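Local coordinates for minor structural protein 5 (Lactococcus phage Tuc2009, PDB 5E7T) that is a minor structural protein of the phage particle, probably a baseplate accessory component with a galactose-binding-like domain that may bind host cell-surface saccharide, at residues 31-37 with 191-197; 227-231 with 242-246. All blocks are in the same frame, centred on the assembly; numbering follows the deposited sequence.

Along the chain, contact 1 closes before contact 2 opens. Their centres lie about 26 Å apart, and their nearest atoms are about 11 Å apart. Contact 1 ties the loop between strands 8-12 and 48-50 to the loop after strand 171-184. It thus joins the chain entering the β-sandwich to the chain leaving it, consistent with the galactose-binding-like fold of the BppA domain. Contact 2 lies where the chain passes from strand 225-228 of a three-stranded sheet, which also holds strand 8-12, into the hairpin 231-243 of a four-stranded sheet. The chain therefore starts in this C-terminal unit, forms the sandwich and returns. Contact 2 borders Minor structural protein 4 in the assembly.

Contact 1: 31-37 with 191-197; sequences LVNSSAK and YMPSASE
L31 meets S194 through its backbone: the carbonyl O of L31 lies 3.3 Å from S194 CB. The same O accepts a hydrogen bond from a bridging water. The L31 side chain turns instead to F73, P180 and Q182. V32 makes slight contact with E197, and its backbone bonds to F42 and G72 hold it in the body of the fold. The backbone N of N33 faces the E197 carboxylate, 3.6 Å from OE1. N33 also opens a type I turn that ends at A36, and its ND2 is held by the carbonyls of N38 and E40.

S34 is the polar centre. Its OG sits between the backbone N and the carbonyl carbon (chi1 51°), which aims it at the second segment. Y191 brings its hydroxyl to S34 edge-on, with OG near the ring plane, and Y191 OH donates to S34 OG at 2.7 Å. S34 OG in turn donates to the water at 2.6 Å. The water passes a hydrogen bond to E197 OE1 at 2.7 Å and another to L31 O. S35 adds its CB, 3.8 Å from Y191 OH. Its OG accepts from K37 NZ at 2.9 Å. Bends at chi3 (-96°) and chi4 (-68°) of K37 bring NZ back to S35 OG. It also forms a long salt bridge, K37 NZ to E197 OE1 at 3.8 Å. A backbone bond from E197 N to S194 O closes the tight turn that leads into E197.

The donors run one way, from Y191 through S34 and the water to E197. OE1 collects both the water and the lysine charge, which would probably favour an ionised carboxylate. The two loops are therefore joined mainly by polar links, one of them through water.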
loop_
_atom_site.group_PDB
_atom_site.type_symbol
_atom_site.label_atom_id
_atom_site.label_comp_id
_atom_site.label_asym_id
_atom_site.label_seq_id
_atom_site.Cartn_x
_atom_site.Cartn_y
_atom_site.Cartn_z
ATOM N N LEU B 31 -32.767 -18.502 -33.429
ATOM C CA LEU B 31 -32.891 -17.056 -33.686
ATOM C C LEU B 31 -32.889 -16.242 -32.369
ATOM O O LEU B 31 -33.182 -16.793 -31.320
ATOM C CB LEU B 31 -34.127 -16.711 -34.546
ATOM C CG LEU B 31 -34.300 -17.455 -35.855
ATOM C CD1 LEU B 31 -35.447 -16.908 -36.608
ATOM C CD2 LEU B 31 -33.091 -17.360 -36.704
ATOM N N VAL B 32 -32.563 -14.950 -32.440
ATOM C CA VAL B 32 -32.435 -14.025 -31.305
ATOM C C VAL B 32 -33.556 -12.963 -31.344
ATOM O O VAL B 32 -33.721 -12.287 -32.370
ATOM C CB VAL B 32 -31.042 -13.333 -31.345
ATOM C CG1 VAL B 32 -30.909 -12.315 -30.229
ATOM C CG2 VAL B 32 -29.902 -14.336 -31.280
ATOM N N ASN B 33 -34.258 -12.760 -30.207
ATOM C CA ASN B 33 -35.363 -11.799 -30.070
ATOM C C ASN B 33 -36.549 -12.111 -31.013
ATOM O O ASN B 33 -37.204 -11.191 -31.505
ATOM C CB ASN B 33 -34.884 -10.344 -30.217
ATOM C CG ASN B 33 -35.853 -9.324 -29.684
ATOM O OD1 ASN B 33 -36.486 -9.518 -28.643
ATOM N ND2 ASN B 33 -36.000 -8.220 -30.401
ATOM N N SER B 34 -36.852 -13.408 -31.224
ATOM C CA SER B 34 -37.965 -13.836 -32.071
ATOM C C SER B 34 -39.317 -13.360 -31.541
ATOM O O SER B 34 -40.300 -13.343 -32.283
ATOM C CB SER B 34 -37.954 -15.351 -32.277
ATOM O OG SER B 34 -37.855 -16.087 -31.073
ATOM N N SER B 35 -39.348 -12.939 -30.273
ATOM C CA SER B 35 -40.534 -12.455 -29.571
ATOM C C SER B 35 -40.888 -10.988 -29.887
ATOM O O SER B 35 -41.934 -10.512 -29.434
ATOM C CB SER B 35 -40.343 -12.640 -28.074
ATOM O OG SER B 35 -38.983 -12.429 -27.726
ATOM N N ALA B 36 -40.027 -10.285 -30.659
ATOM C CA ALA B 36 -40.142 -8.870 -31.031
ATOM C C ALA B 36 -40.372 -7.930 -29.841
ATOM O O ALA B 36 -41.221 -7.028 -29.916
ATOM C CB ALA B 36 -41.211 -8.676 -32.089
ATOM N N LYS B 37 -39.610 -8.159 -28.737
ATOM C CA LYS B 37 -39.664 -7.411 -27.474
ATOM C C LYS B 37 -39.337 -5.955 -27.721
ATOM O O LYS B 37 -39.918 -5.060 -27.102
ATOM C CB LYS B 37 -38.569 -7.906 -26.518
ATOM C CG LYS B 37 -38.755 -9.224 -25.842
ATOM C CD LYS B 37 -37.523 -9.484 -24.955
ATOM C CE LYS B 37 -36.442 -10.355 -25.587
ATOM N NZ LYS B 37 -36.881 -11.776 -25.784
ATOM N N TYR B 191 -43.263 -22.943 -31.603
ATOM C CA TYR B 191 -42.439 -21.776 -31.347
ATOM C C TYR B 191 -41.835 -21.869 -29.961
ATOM O O TYR B 191 -42.520 -22.201 -29.001
ATOM C CB TYR B 191 -43.238 -20.466 -31.485
ATOM C CG TYR B 191 -42.455 -19.262 -31.013
ATOM C CD1 TYR B 191 -41.471 -18.686 -31.817
ATOM C CD2 TYR B 191 -42.581 -18.794 -29.711
ATOM C CE1 TYR B 191 -40.687 -17.627 -31.359
ATOM C CE2 TYR B 191 -41.812 -17.729 -29.248
ATOM C CZ TYR B 191 -40.862 -17.153 -30.073
ATOM O OH TYR B 191 -40.137 -16.092 -29.609
ATOM N N MET B 192 -40.551 -21.584 -29.868
ATOM C CA MET B 192 -39.842 -21.519 -28.607
ATOM C C MET B 192 -38.866 -20.385 -28.712
ATOM O O MET B 192 -38.339 -20.151 -29.803
ATOM C CB MET B 192 -39.070 -22.815 -28.324
ATOM C CG MET B 192 -39.944 -23.965 -27.913
ATOM S SD MET B 192 -40.780 -23.696 -26.348
ATOM C CE MET B 192 -39.423 -23.725 -25.259
ATOM N N PRO B 193 -38.564 -19.680 -27.598
ATOM C CA PRO B 193 -37.516 -18.649 -27.670
ATOM C C PRO B 193 -36.137 -19.329 -27.719
ATOM O O PRO B 193 -36.063 -20.561 -27.792
ATOM C CB PRO B 193 -37.737 -17.853 -26.396
ATOM C CG PRO B 193 -38.322 -18.843 -25.441
ATOM C CD PRO B 193 -39.106 -19.818 -26.229
ATOM N N SER B 194 -35.040 -18.544 -27.725
ATOM C CA SER B 194 -33.710 -19.147 -27.768
ATOM C C SER B 194 -33.322 -19.731 -26.408
ATOM O O SER B 194 -33.983 -19.446 -25.418
ATOM C CB SER B 194 -32.687 -18.154 -28.303
ATOM O OG SER B 194 -32.112 -17.277 -27.345
ATOM N N ALA B 195 -32.284 -20.582 -26.358
ATOM C CA ALA B 195 -31.765 -21.179 -25.113
ATOM C C ALA B 195 -31.431 -20.106 -24.061
ATOM O O ALA B 195 -31.747 -20.265 -22.875
ATOM C CB ALA B 195 -30.519 -21.977 -25.419
ATOM N N SER B 196 -30.823 -19.001 -24.507
ATOM C CA SER B 196 -30.481 -17.927 -23.596
ATOM C C SER B 196 -31.690 -17.132 -23.079
ATOM O O SER B 196 -31.530 -16.380 -22.118
ATOM C CB SER B 196 -29.441 -17.002 -24.218
ATOM O OG SER B 196 -30.042 -15.859 -24.802
ATOM N N GLU B 197 -32.872 -17.261 -23.706
ATOM C CA GLU B 197 -34.010 -16.473 -23.259
ATOM C C GLU B 197 -35.142 -17.317 -22.646
ATOM O O GLU B 197 -35.974 -16.767 -21.908
ATOM C CB GLU B 197 -34.520 -15.508 -24.351
ATOM C CG GLU B 197 -34.556 -16.032 -25.767
ATOM C CD GLU B 197 -34.525 -14.985 -26.865
ATOM O OE1 GLU B 197 -35.556 -14.830 -27.565
ATOM O OE2 GLU B 197 -33.469 -14.326 -27.029
HETATM O O HOH W 1 -35.429 -15.942 -30.053
#

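Contact 2: 227-231 with 242-246; sequences DEMKY and GSKLL
The D227 and K244 side chains cross at about a right angle. K244 sets off with CG anti to the backbone N (chi1 -170°), then bends at chi3 and chi4. NZ thereby turns back to D227 OD1 at 3.2 Å, a salt bridge with a weak hydrogen bond.

M229 lays its sulfur against the G242 backbone, SD to C at 3.6 Å, and packs on V207. Y231 CG lies beside the backbone N (chi1 -51°), which brings the CD2-CE2 side of the ring to the loop carbonyls, CD2 being 3.3 Å from L245 O. K244 O lies at the ring edge, in plane. The hydroxyl touches L246, with OH 3.4 Å from CD2, and bonds N128 of Minor structural protein 4, whose W126 meets the ring edge-to-face. S243 OG donates to L245 O at 3.1 Å and weakly bonds S247 O.

S243 O accepts from K230 N and Y231 N, each at 3.0 Å. Y231 N comes nearly in line with the carbonyl bond (167°), while K230 N lies above the carbonyl plane. S243 N bonds Y231 O, completing an antiparallel hydrogen-bonded pair. K230 and Y231 facing S243 form a classic β bulge at the open end of the 231-243 β-hairpin.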
loop_
_atom_site.group_PDB
_atom_site.type_symbol
_atom_site.label_atom_id
_atom_site.label_comp_id
_atom_site.label_asym_id
_atom_site.label_seq_id
_atom_site.Cartn_x
_atom_site.Cartn_y
_atom_site.Cartn_z
ATOM N N ASP B 227 -52.405 -35.511 -18.415
ATOM C CA ASP B 227 -51.944 -35.311 -17.042
ATOM C C ASP B 227 -51.026 -34.098 -16.951
ATOM O O ASP B 227 -50.317 -33.806 -17.915
ATOM C CB ASP B 227 -51.141 -36.537 -16.571
ATOM C CG ASP B 227 -51.911 -37.815 -16.311
ATOM O OD1 ASP B 227 -53.090 -37.727 -15.894
ATOM O OD2 ASP B 227 -51.298 -38.902 -16.411
ATOM N N GLU B 228 -50.983 -33.433 -15.773
ATOM C CA GLU B 228 -50.085 -32.302 -15.535
ATOM C C GLU B 228 -48.714 -32.892 -15.271
ATOM O O GLU B 228 -48.585 -33.718 -14.356
ATOM C CB GLU B 228 -50.536 -31.451 -14.333
ATOM C CG GLU B 228 -49.975 -30.034 -14.362
ATOM C CD GLU B 228 -50.064 -29.182 -13.106
ATOM O OE1 GLU B 228 -50.946 -29.440 -12.251
ATOM O OE2 GLU B 228 -49.253 -28.232 -12.993
ATOM N N MET B 229 -47.697 -32.508 -16.076
ATOM C CA MET B 229 -46.370 -33.077 -15.877
ATOM C C MET B 229 -45.756 -32.630 -14.566
ATOM O O MET B 229 -45.827 -31.444 -14.223
ATOM C CB MET B 229 -45.427 -32.778 -17.031
ATOM C CG MET B 229 -45.983 -33.099 -18.376
ATOM S SD MET B 229 -44.692 -33.294 -19.618
ATOM C CE MET B 229 -43.756 -31.677 -19.419
ATOM N N LYS B 230 -45.166 -33.596 -13.842
ATOM C CA LYS B 230 -44.473 -33.435 -12.564
ATOM C C LYS B 230 -42.948 -33.529 -12.785
ATOM O O LYS B 230 -42.195 -33.187 -11.871
ATOM C CB LYS B 230 -44.957 -34.519 -11.567
ATOM C CG LYS B 230 -44.667 -34.263 -10.077
ATOM C CD LYS B 230 -45.017 -35.501 -9.199
ATOM C CE LYS B 230 -44.548 -35.399 -7.753
ATOM N NZ LYS B 230 -44.758 -36.664 -6.987
ATOM N N TYR B 231 -42.477 -33.991 -13.982
ATOM C CA TYR B 231 -41.031 -34.113 -14.261
ATOM C C TYR B 231 -40.629 -33.687 -15.674
ATOM O O TYR B 231 -41.430 -33.789 -16.591
ATOM C CB TYR B 231 -40.495 -35.537 -13.958
ATOM C CG TYR B 231 -40.856 -36.053 -12.582
ATOM C CD1 TYR B 231 -40.085 -35.728 -11.469
ATOM C CD2 TYR B 231 -42.004 -36.811 -12.383
ATOM C CE1 TYR B 231 -40.439 -36.165 -10.194
ATOM C CE2 TYR B 231 -42.381 -37.231 -11.111
ATOM C CZ TYR B 231 -41.598 -36.903 -10.016
ATOM O OH TYR B 231 -41.978 -37.330 -8.762
ATOM N N GLY B 242 -41.440 -35.123 -20.760
ATOM C CA GLY B 242 -41.642 -35.290 -19.329
ATOM C C GLY B 242 -42.772 -36.245 -19.019
ATOM O O GLY B 242 -43.258 -36.935 -19.921
ATOM N N SER B 243 -43.204 -36.290 -17.743
ATOM C CA SER B 243 -44.228 -37.237 -17.298
ATOM C C SER B 243 -44.824 -36.900 -15.942
ATOM O O SER B 243 -44.242 -36.096 -15.215
ATOM C CB SER B 243 -43.600 -38.628 -17.197
ATOM O OG SER B 243 -42.359 -38.569 -16.507
ATOM N N LYS B 244 -45.965 -37.558 -15.588
ATOM C CA LYS B 244 -46.593 -37.485 -14.255
ATOM C C LYS B 244 -45.967 -38.631 -13.434
ATOM O O LYS B 244 -45.785 -38.516 -12.212
ATOM C CB LYS B 244 -48.129 -37.659 -14.317
ATOM C CG LYS B 244 -48.875 -37.362 -13.004
ATOM C CD LYS B 244 -50.251 -38.048 -12.967
ATOM C CE LYS B 244 -51.345 -37.233 -12.294
ATOM N NZ LYS B 244 -52.039 -36.285 -13.227
ATOM N N LEU B 245 -45.611 -39.725 -14.136
ATOM C CA LEU B 245 -45.005 -40.912 -13.544
ATOM C C LEU B 245 -43.534 -40.720 -13.251
ATOM O O LEU B 245 -42.965 -39.728 -13.680
ATOM C CB LEU B 245 -45.211 -42.115 -14.473
ATOM C CG LEU B 245 -46.634 -42.618 -14.586
ATOM C CD1 LEU B 245 -46.776 -43.585 -15.755
ATOM C CD2 LEU B 245 -47.114 -43.184 -13.258
ATOM N N LEU B 246 -42.916 -41.674 -12.528
ATOM C CA LEU B 246 -41.498 -41.667 -12.156
ATOM C C LEU B 246 -40.655 -42.465 -13.176
ATOM O O LEU B 246 -39.631 -43.045 -12.811
ATOM C CB LEU B 246 -41.322 -42.270 -10.743
ATOM C CG LEU B 246 -41.869 -41.481 -9.562
ATOM C CD1 LEU B 246 -42.276 -42.409 -8.460
ATOM C CD2 LEU B 246 -40.845 -40.519 -9.024
#